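PDB 2IT2: UPF0130 protein PH1069 from Pyrococcus horikoshii, which probably acts as an S-adenosyl-L-methionine-dependent methyltransferase that methylates the N-4 position of a wyosine precursor in tRNA(Phe). Local coordinates for residues B[147-159]-B[173-187]. Residues are numbered along the deposited sequence; the frame is centred on the assembly and turned at random.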
ATOM      1  N   ILE B 147       1.737   8.162   6.148  1.00 12.48           N
ATOM      2  CA  ILE B 147       1.109   7.358   7.200  1.00 14.91           C
ATOM      3  C   ILE B 147      -0.117   6.698   6.568  1.00 15.25           C
ATOM      4  O   ILE B 147      -0.977   7.379   6.004  1.00 14.94           O
ATOM      5  CB  ILE B 147       0.690   8.257   8.382  1.00 13.72           C
ATOM      6  CG1 ILE B 147       1.937   8.905   8.992  1.00 16.87           C
ATOM      7  CG2 ILE B 147      -0.098   7.458   9.421  1.00 15.38           C
ATOM      8  CD1 ILE B 147       1.638   9.892  10.097  1.00 16.75           C
ATOM      9  N   ARG B 148      -0.192   5.375   6.654  1.00 15.85           N
ATOM     10  CA  ARG B 148      -1.286   4.637   6.033  1.00 16.46           C
ATOM     11  C   ARG B 148      -1.488   3.301   6.735  1.00 16.07           C
ATOM     12  O   ARG B 148      -0.537   2.734   7.277  1.00 17.32           O
ATOM     13  CB  ARG B 148      -0.937   4.423   4.556  1.00 19.78           C
ATOM     14  CG  ARG B 148      -2.039   3.851   3.690  1.00 23.97           C
ATOM     15  CD  ARG B 148      -1.650   3.944   2.219  1.00 27.67           C
ATOM     16  NE  ARG B 148      -0.519   3.085   1.886  1.00 31.93           N
ATOM     17  CZ  ARG B 148      -0.596   1.774   1.676  1.00 34.20           C
ATOM     18  NH1 ARG B 148      -1.759   1.138   1.758  1.00 35.28           N
ATOM     19  NH2 ARG B 148       0.505   1.093   1.387  1.00 35.70           N
ATOM     20  N   SER B 149      -2.725   2.803   6.716  1.00 17.22           N
ATOM     21  CA  SER B 149      -3.081   1.532   7.347  1.00 19.97           C
ATOM     22  C   SER B 149      -3.211   0.441   6.283  1.00 21.64           C
ATOM     23  O   SER B 149      -3.282   0.732   5.087  1.00 22.53           O
ATOM     24  CB  SER B 149      -4.402   1.680   8.121  1.00 21.17           C
ATOM     25  OG  SER B 149      -4.578   0.627   9.061  1.00 24.70           O
ATOM     26  N   THR B 150      -3.256  -0.812   6.729  1.00 23.83           N
ATOM     27  CA  THR B 150      -3.342  -1.963   5.826  1.00 26.69           C
ATOM     28  C   THR B 150      -4.738  -2.390   5.390  1.00 25.65           C
ATOM     29  O   THR B 150      -4.882  -3.061   4.367  1.00 26.93           O
ATOM     30  CB  THR B 150      -2.686  -3.195   6.453  1.00 27.71           C
ATOM     31  OG1 THR B 150      -3.455  -3.612   7.591  1.00 30.52           O
ATOM     32  CG2 THR B 150      -1.262  -2.874   6.878  1.00 28.88           C
ATOM     33  N   GLU B 151      -5.755  -2.026   6.164  1.00 25.85           N
ATOM     34  CA  GLU B 151      -7.135  -2.406   5.855  1.00 26.13           C
ATOM     35  C   GLU B 151      -7.652  -1.853   4.538  1.00 23.39           C
ATOM     36  O   GLU B 151      -7.415  -0.694   4.198  1.00 23.44           O
ATOM     37  CB  GLU B 151      -8.073  -1.962   6.982  1.00 29.60           C
ATOM     38  CG  GLU B 151      -7.940  -2.777   8.262  1.00 34.32           C
ATOM     39  CD  GLU B 151      -6.496  -2.964   8.689  1.00 36.92           C
ATOM     40  OE1 GLU B 151      -5.802  -1.949   8.911  1.00 38.48           O
ATOM     41  OE2 GLU B 151      -6.050  -4.128   8.799  1.00 39.27           O
ATOM     42  N   ARG B 152      -8.362  -2.695   3.795  1.00 22.74           N
ATOM     43  CA  ARG B 152      -8.945  -2.281   2.525  1.00 20.84           C
ATOM     44  C   ARG B 152      -9.855  -3.378   1.996  1.00 19.89           C
ATOM     45  O   ARG B 152      -9.836  -4.509   2.488  1.00 19.39           O
ATOM     46  CB  ARG B 152      -7.857  -1.992   1.494  1.00 24.67           C
ATOM     47  CG  ARG B 152      -7.056  -3.214   1.089  1.00 25.77           C
ATOM     48  CD  ARG B 152      -5.992  -2.864   0.050  1.00 30.81           C
ATOM     49  NE  ARG B 152      -6.575  -2.519  -1.243  1.00 31.74           N
ATOM     50  CZ  ARG B 152      -5.898  -1.968  -2.248  1.00 33.64           C
ATOM     51  NH1 ARG B 152      -4.608  -1.697  -2.110  1.00 35.07           N
ATOM     52  NH2 ARG B 152      -6.506  -1.700  -3.397  1.00 35.17           N
HETATM   53  N   MSE B 153     -10.659  -3.025   1.000  1.00 17.75           N
HETATM   54  CA  MSE B 153     -11.569  -3.974   0.373  1.00 17.55           C
HETATM   55  C   MSE B 153     -11.787  -3.549  -1.069  1.00 16.87           C
HETATM   56  O   MSE B 153     -11.778  -2.355  -1.398  1.00 15.95           O
HETATM   57  CB  MSE B 153     -12.913  -4.036   1.114  1.00 22.89           C
HETATM   58  CG  MSE B 153     -13.889  -5.074   0.534  1.00 24.29           C
HETATM   59 SE   MSE B 153     -15.228  -5.714   1.802  1.00 38.41          SE
HETATM   60  CE  MSE B 153     -15.414  -4.090   2.782  1.00 13.70           C
ATOM     61  N   ASP B 154     -11.965  -4.555  -1.916  1.00 16.20           N
ATOM     62  CA  ASP B 154     -12.182  -4.386  -3.341  1.00 16.15           C
ATOM     63  C   ASP B 154     -13.162  -5.473  -3.737  1.00 17.93           C
ATOM     64  O   ASP B 154     -12.766  -6.633  -3.888  1.00 18.19           O
ATOM     65  CB  ASP B 154     -10.883  -4.620  -4.116  1.00 19.90           C
ATOM     66  CG  ASP B 154      -9.721  -3.809  -3.583  1.00 19.62           C
ATOM     67  OD1 ASP B 154      -9.681  -2.593  -3.839  1.00 22.81           O
ATOM     68  OD2 ASP B 154      -8.838  -4.387  -2.908  1.00 22.69           O
ATOM     69  N   VAL B 155     -14.434  -5.113  -3.880  1.00 15.27           N
ATOM     70  CA  VAL B 155     -15.464  -6.068  -4.275  1.00 16.48           C
ATOM     71  C   VAL B 155     -16.135  -5.652  -5.583  1.00 14.88           C
ATOM     72  O   VAL B 155     -16.614  -4.523  -5.734  1.00 15.02           O
ATOM     73  CB  VAL B 155     -16.546  -6.209  -3.188  1.00 16.22           C
ATOM     74  CG1 VAL B 155     -17.660  -7.111  -3.691  1.00 17.19           C
ATOM     75  CG2 VAL B 155     -15.932  -6.772  -1.909  1.00 19.53           C
ATOM     76  N   LEU B 156     -16.160  -6.578  -6.532  1.00 15.60           N
ATOM     77  CA  LEU B 156     -16.779  -6.342  -7.830  1.00 15.49           C
ATOM     78  C   LEU B 156     -18.296  -6.429  -7.663  1.00 16.26           C
ATOM     79  O   LEU B 156     -18.807  -7.432  -7.175  1.00 16.51           O
ATOM     80  CB  LEU B 156     -16.303  -7.398  -8.819  1.00 16.42           C
ATOM     81  CG  LEU B 156     -16.829  -7.313 -10.251  1.00 17.50           C
ATOM     82  CD1 LEU B 156     -16.335  -6.061 -10.960  1.00 18.57           C
ATOM     83  CD2 LEU B 156     -16.360  -8.559 -10.974  1.00 17.40           C
ATOM     84  N   LEU B 157     -19.012  -5.385  -8.066  1.00 16.77           N
ATOM     85  CA  LEU B 157     -20.471  -5.360  -7.923  1.00 15.38           C
ATOM     86  C   LEU B 157     -21.213  -5.628  -9.229  1.00 16.07           C
ATOM     87  O   LEU B 157     -22.371  -6.045  -9.218  1.00 16.28           O
ATOM     88  CB  LEU B 157     -20.925  -4.000  -7.368  1.00 14.95           C
ATOM     89  CG  LEU B 157     -20.394  -3.569  -5.997  1.00 14.72           C
ATOM     90  CD1 LEU B 157     -20.923  -2.176  -5.645  1.00 18.52           C
ATOM     91  CD2 LEU B 157     -20.810  -4.601  -4.942  1.00 16.24           C
ATOM     92  N   GLY B 158     -20.544  -5.399 -10.349  1.00 15.77           N
ATOM     93  CA  GLY B 158     -21.191  -5.607 -11.631  1.00 17.00           C
ATOM     94  C   GLY B 158     -20.297  -5.145 -12.756  1.00 18.20           C
ATOM     95  O   GLY B 158     -19.179  -4.711 -12.513  1.00 16.96           O
ATOM     96  N   GLU B 159     -20.794  -5.248 -13.985  1.00 20.22           N
ATOM     97  CA  GLU B 159     -20.038  -4.843 -15.167  1.00 22.36           C
ATOM     98  C   GLU B 159     -20.959  -4.395 -16.297  1.00 23.71           C
ATOM     99  O   GLU B 159     -21.946  -5.063 -16.612  1.00 23.39           O
ATOM    100  CB  GLU B 159     -19.165  -5.996 -15.670  1.00 24.53           C
ATOM    101  CG  GLU B 159     -18.203  -6.546 -14.640  1.00 29.75           C
ATOM    102  CD  GLU B 159     -17.211  -7.529 -15.230  1.00 31.83           C
ATOM    103  OE1 GLU B 159     -17.622  -8.391 -16.039  1.00 34.65           O
ATOM    104  OE2 GLU B 159     -16.015  -7.450 -14.877  1.00 34.79           O
ATOM    105  N   ILE B 173     -21.151  -6.893   2.849  1.00 16.33           N
ATOM    106  CA  ILE B 173     -20.060  -6.028   2.399  1.00 17.36           C
ATOM    107  C   ILE B 173     -20.100  -4.687   3.136  1.00 16.67           C
ATOM    108  O   ILE B 173     -19.056  -4.171   3.566  1.00 15.19           O
ATOM    109  CB  ILE B 173     -20.159  -5.775   0.875  1.00 19.14           C
ATOM    110  CG1 ILE B 173     -19.907  -7.082   0.126  1.00 19.79           C
ATOM    111  CG2 ILE B 173     -19.192  -4.671   0.443  1.00 20.99           C
ATOM    112  CD1 ILE B 173     -20.272  -7.025  -1.350  1.00 22.56           C
ATOM    113  N   VAL B 174     -21.293  -4.116   3.275  1.00 16.31           N
ATOM    114  CA  VAL B 174     -21.432  -2.838   3.972  1.00 17.28           C
ATOM    115  C   VAL B 174     -21.051  -2.965   5.446  1.00 17.77           C
ATOM    116  O   VAL B 174     -20.446  -2.052   6.012  1.00 17.47           O
ATOM    117  CB  VAL B 174     -22.874  -2.294   3.851  1.00 17.85           C
ATOM    118  CG1 VAL B 174     -23.123  -1.172   4.861  1.00 19.67           C
ATOM    119  CG2 VAL B 174     -23.096  -1.768   2.453  1.00 18.42           C
ATOM    120  N   GLU B 175     -21.391  -4.096   6.059  1.00 18.28           N
ATOM    121  CA  GLU B 175     -21.063  -4.350   7.459  1.00 18.87           C
ATOM    122  C   GLU B 175     -19.549  -4.330   7.659  1.00 18.15           C
ATOM    123  O   GLU B 175     -19.043  -3.643   8.545  1.00 18.21           O
ATOM    124  CB  GLU B 175     -21.607  -5.716   7.868  1.00 22.12           C
ATOM    125  CG  GLU B 175     -21.479  -6.082   9.324  1.00 29.19           C
ATOM    126  CD  GLU B 175     -21.864  -7.534   9.554  1.00 31.47           C
ATOM    127  OE1 GLU B 175     -22.813  -8.012   8.893  1.00 34.31           O
ATOM    128  OE2 GLU B 175     -21.221  -8.198  10.394  1.00 34.21           O
ATOM    129  N   ILE B 176     -18.829  -5.093   6.844  1.00 15.77           N
ATOM    130  CA  ILE B 176     -17.373  -5.144   6.950  1.00 16.67           C
ATOM    131  C   ILE B 176     -16.783  -3.776   6.635  1.00 16.57           C
ATOM    132  O   ILE B 176     -15.870  -3.313   7.315  1.00 17.11           O
ATOM    133  CB  ILE B 176     -16.794  -6.207   5.985  1.00 19.02           C
ATOM    134  CG1 ILE B 176     -17.302  -7.593   6.398  1.00 22.35           C
ATOM    135  CG2 ILE B 176     -15.261  -6.163   5.987  1.00 20.66           C
ATOM    136  CD1 ILE B 176     -16.774  -8.072   7.740  1.00 24.61           C
ATOM    137  N   ALA B 177     -17.308  -3.122   5.604  1.00 15.49           N
ATOM    138  CA  ALA B 177     -16.805  -1.809   5.221  1.00 15.35           C
ATOM    139  C   ALA B 177     -16.915  -0.837   6.374  1.00 16.16           C
ATOM    140  O   ALA B 177     -15.984  -0.076   6.634  1.00 14.45           O
ATOM    141  CB  ALA B 177     -17.574  -1.272   4.031  1.00 17.12           C
ATOM    142  N   ASN B 178     -18.055  -0.853   7.059  1.00 15.79           N
ATOM    143  CA  ASN B 178     -18.265   0.042   8.190  1.00 14.44           C
ATOM    144  C   ASN B 178     -17.355  -0.330   9.358  1.00 15.62           C
ATOM    145  O   ASN B 178     -16.964   0.546  10.120  1.00 17.67           O
ATOM    146  CB  ASN B 178     -19.737   0.045   8.635  1.00 15.57           C
ATOM    147  CG  ASN B 178     -20.635   0.820   7.673  1.00 17.44           C
ATOM    148  OD1 ASN B 178     -20.179   1.714   6.956  1.00 19.42           O
ATOM    149  ND2 ASN B 178     -21.924   0.492   7.670  1.00 17.28           N
ATOM    150  N   ASP B 179     -17.026  -1.613   9.500  1.00 16.59           N
ATOM    151  CA  ASP B 179     -16.120  -2.047  10.565  1.00 18.17           C
ATOM    152  C   ASP B 179     -14.735  -1.495  10.280  1.00 17.54           C
ATOM    153  O   ASP B 179     -14.052  -1.026  11.183  1.00 18.26           O
ATOM    154  CB  ASP B 179     -16.033  -3.569  10.633  1.00 20.85           C
ATOM    155  CG  ASP B 179     -17.297  -4.194  11.141  1.00 26.60           C
ATOM    156  OD1 ASP B 179     -18.048  -3.506  11.864  1.00 28.41           O
ATOM    157  OD2 ASP B 179     -17.536  -5.377  10.827  1.00 29.30           O
ATOM    158  N   GLN B 180     -14.321  -1.549   9.020  1.00 16.07           N
ATOM    159  CA  GLN B 180     -13.011  -1.042   8.642  1.00 16.90           C
ATOM    160  C   GLN B 180     -12.958   0.470   8.851  1.00 16.87           C
ATOM    161  O   GLN B 180     -11.987   0.993   9.396  1.00 17.43           O
ATOM    162  CB  GLN B 180     -12.694  -1.415   7.186  1.00 17.88           C
ATOM    163  CG  GLN B 180     -12.531  -2.918   6.958  1.00 20.22           C
ATOM    164  CD  GLN B 180     -12.291  -3.275   5.501  1.00 23.68           C
ATOM    165  OE1 GLN B 180     -12.959  -2.750   4.608  1.00 26.15           O
ATOM    166  NE2 GLN B 180     -11.352  -4.180   5.253  1.00 22.85           N
HETATM  167  N   MSE B 181     -14.007   1.176   8.448  1.00 17.12           N
HETATM  168  CA  MSE B 181     -14.031   2.616   8.631  1.00 16.59           C
HETATM  169  C   MSE B 181     -13.941   2.974  10.112  1.00 16.83           C
HETATM  170  O   MSE B 181     -13.258   3.931  10.485  1.00 16.77           O
HETATM  171  CB  MSE B 181     -15.311   3.198   8.037  1.00 19.89           C
HETATM  172  CG  MSE B 181     -15.449   4.701   8.202  1.00 21.87           C
HETATM  173 SE   MSE B 181     -14.076   5.609   7.213  1.00 34.94          SE
HETATM  174  CE  MSE B 181     -14.149   4.424   5.681  1.00  7.84           C
ATOM    175  N   ARG B 182     -14.613   2.193  10.954  1.00 17.11           N
ATOM    176  CA  ARG B 182     -14.596   2.456  12.384  1.00 18.30           C
ATOM    177  C   ARG B 182     -13.169   2.319  12.902  1.00 17.45           C
ATOM    178  O   ARG B 182     -12.723   3.122  13.725  1.00 17.68           O
ATOM    179  CB  ARG B 182     -15.517   1.486  13.123  1.00 19.37           C
ATOM    180  CG  ARG B 182     -15.711   1.849  14.585  1.00 26.82           C
ATOM    181  CD  ARG B 182     -16.369   0.717  15.359  1.00 31.04           C
ATOM    182  NE  ARG B 182     -17.740   0.469  14.934  1.00 35.02           N
ATOM    183  CZ  ARG B 182     -18.627  -0.212  15.654  1.00 37.58           C
ATOM    184  NH1 ARG B 182     -18.282  -0.707  16.835  1.00 38.87           N
ATOM    185  NH2 ARG B 182     -19.858  -0.398  15.199  1.00 39.17           N
ATOM    186  N   ARG B 183     -12.452   1.311  12.413  1.00 17.12           N
ATOM    187  CA  ARG B 183     -11.062   1.087  12.820  1.00 17.81           C
ATOM    188  C   ARG B 183     -10.168   2.247  12.377  1.00 18.82           C
ATOM    189  O   ARG B 183      -9.296   2.679  13.125  1.00 19.73           O
ATOM    190  CB  ARG B 183     -10.536  -0.226  12.231  1.00 22.07           C
ATOM    191  CG  ARG B 183     -11.163  -1.463  12.836  1.00 24.76           C
ATOM    192  CD  ARG B 183     -10.666  -2.723  12.141  1.00 27.80           C
ATOM    193  NE  ARG B 183      -9.214  -2.869  12.232  1.00 31.65           N
ATOM    194  CZ  ARG B 183      -8.524  -3.852  11.662  1.00 34.06           C
ATOM    195  NH1 ARG B 183      -9.151  -4.784  10.957  1.00 36.00           N
ATOM    196  NH2 ARG B 183      -7.204  -3.904  11.797  1.00 35.78           N
ATOM    197  N   PHE B 184     -10.387   2.755  11.168  1.00 18.76           N
ATOM    198  CA  PHE B 184      -9.592   3.879  10.682  1.00 18.30           C
ATOM    199  C   PHE B 184      -9.775   5.080  11.602  1.00 19.08           C
ATOM    200  O   PHE B 184      -8.805   5.739  11.990  1.00 18.77           O
ATOM    201  CB  PHE B 184     -10.027   4.292   9.273  1.00 18.56           C
ATOM    202  CG  PHE B 184      -9.786   3.250   8.219  1.00 19.50           C
ATOM    203  CD1 PHE B 184      -8.682   2.407   8.279  1.00 20.66           C
ATOM    204  CD2 PHE B 184     -10.647   3.144   7.128  1.00 19.80           C
ATOM    205  CE1 PHE B 184      -8.431   1.481   7.261  1.00 20.63           C
ATOM    206  CE2 PHE B 184     -10.401   2.222   6.110  1.00 19.24           C
ATOM    207  CZ  PHE B 184      -9.299   1.392   6.180  1.00 21.78           C
ATOM    208  N   LYS B 185     -11.026   5.368  11.953  1.00 18.32           N
ATOM    209  CA  LYS B 185     -11.322   6.513  12.811  1.00 19.56           C
ATOM    210  C   LYS B 185     -10.711   6.365  14.196  1.00 19.70           C
ATOM    211  O   LYS B 185     -10.265   7.347  14.791  1.00 19.59           O
ATOM    212  CB  LYS B 185     -12.831   6.710  12.949  1.00 21.27           C
ATOM    213  CG  LYS B 185     -13.577   6.863  11.636  1.00 25.33           C
ATOM    214  CD  LYS B 185     -12.990   7.960  10.769  1.00 26.89           C
ATOM    215  CE  LYS B 185     -13.834   8.184   9.531  1.00 29.43           C
ATOM    216  NZ  LYS B 185     -13.290   9.266   8.666  1.00 28.24           N
ATOM    217  N   GLU B 186     -10.705   5.137  14.702  1.00 20.44           N
ATOM    218  CA  GLU B 186     -10.136   4.849  16.017  1.00 20.39           C
ATOM    219  C   GLU B 186      -8.633   5.073  15.993  1.00 20.14           C
ATOM    220  O   GLU B 186      -8.078   5.657  16.921  1.00 19.46           O
ATOM    221  CB  GLU B 186     -10.401   3.399  16.413  1.00 22.47           C
ATOM    222  CG  GLU B 186     -11.844   3.052  16.652  1.00 28.21           C
ATOM    223  CD  GLU B 186     -12.078   1.564  16.515  1.00 30.07           C
ATOM    224  OE1 GLU B 186     -11.226   0.785  16.991  1.00 34.10           O
ATOM    225  OE2 GLU B 186     -13.113   1.165  15.941  1.00 33.54           O
ATOM    226  N   LYS B 187      -7.979   4.592  14.938  1.00 17.58           N
ATOM    227  CA  LYS B 187      -6.536   4.744  14.791  1.00 16.78           C
ATOM    228  C   LYS B 187      -6.127   6.210  14.637  1.00 16.80           C
ATOM    229  O   LYS B 187      -5.079   6.624  15.137  1.00 16.85           O
ATOM    230  CB  LYS B 187      -6.041   3.925  13.592  1.00 17.99           C
ATOM    231  CG  LYS B 187      -6.138   2.425  13.819  1.00 20.03           C
ATOM    232  CD  LYS B 187      -5.610   1.638  12.639  1.00 22.85           C
ATOM    233  CE  LYS B 187      -5.622   0.151  12.962  1.00 23.94           C
ATOM    234  NZ  LYS B 187      -5.100  -0.634  11.819  1.00 24.71           N
TER
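Glu151 meets two basic side chains one helical turn apart, Arg183 and Lys187, a compact example of one carboxylate shared between neighbouring turns of a helix. Its OE2 lies 3.2 Å from Arg183 NH2 in a salt bridge, yet the approach is not end-on: Glu151 CG and CD sit over one face of the guanidinium, offset toward its rim, with the two planar groups 34° apart. A bend at chi2 (47°) folds the carboxylate back over that group. Glu151 OE1 forms a salt bridge with Lys187 NZ at 3.3 Å, its hydrogen bond weak; this ammonium also donates to Gly129 O, which ties it to a third part of the chain. With an alanine here, Arg183 and Lys187 would probably both lose their shared carboxylate, and the guanidinium face its cover from CG. Glu151 O lies at the edge of the Phe184 ring, near its plane, 3.4 Å from CZ, and Glu151 CB is 3.5 Å from Phe184 CE1. One turn back, Gln180 NE2 reaches Arg152 O at 3.2 Å, coming from above the carbonyl plane rather than along a lone pair. Here the long helix 167-194 runs nearly antiparallel (162°) to strand 153-159 and covers one face of the antiparallel sheet, while the backbone of Asp154 in that strand hydrogen-bonds to the second subunit. Selenomethionine Met153 crosses Gln180 at about a right angle, its CE 3.3 Å from the buried Gln180 OE1, which has no polar partner, and close to Ala177 CB and Ile176 CG2. Farther along, Val155 CG1 and Ile173 CD1 touch tip to tip at 3.5 Å, beside Phe101 of the adjoining strand.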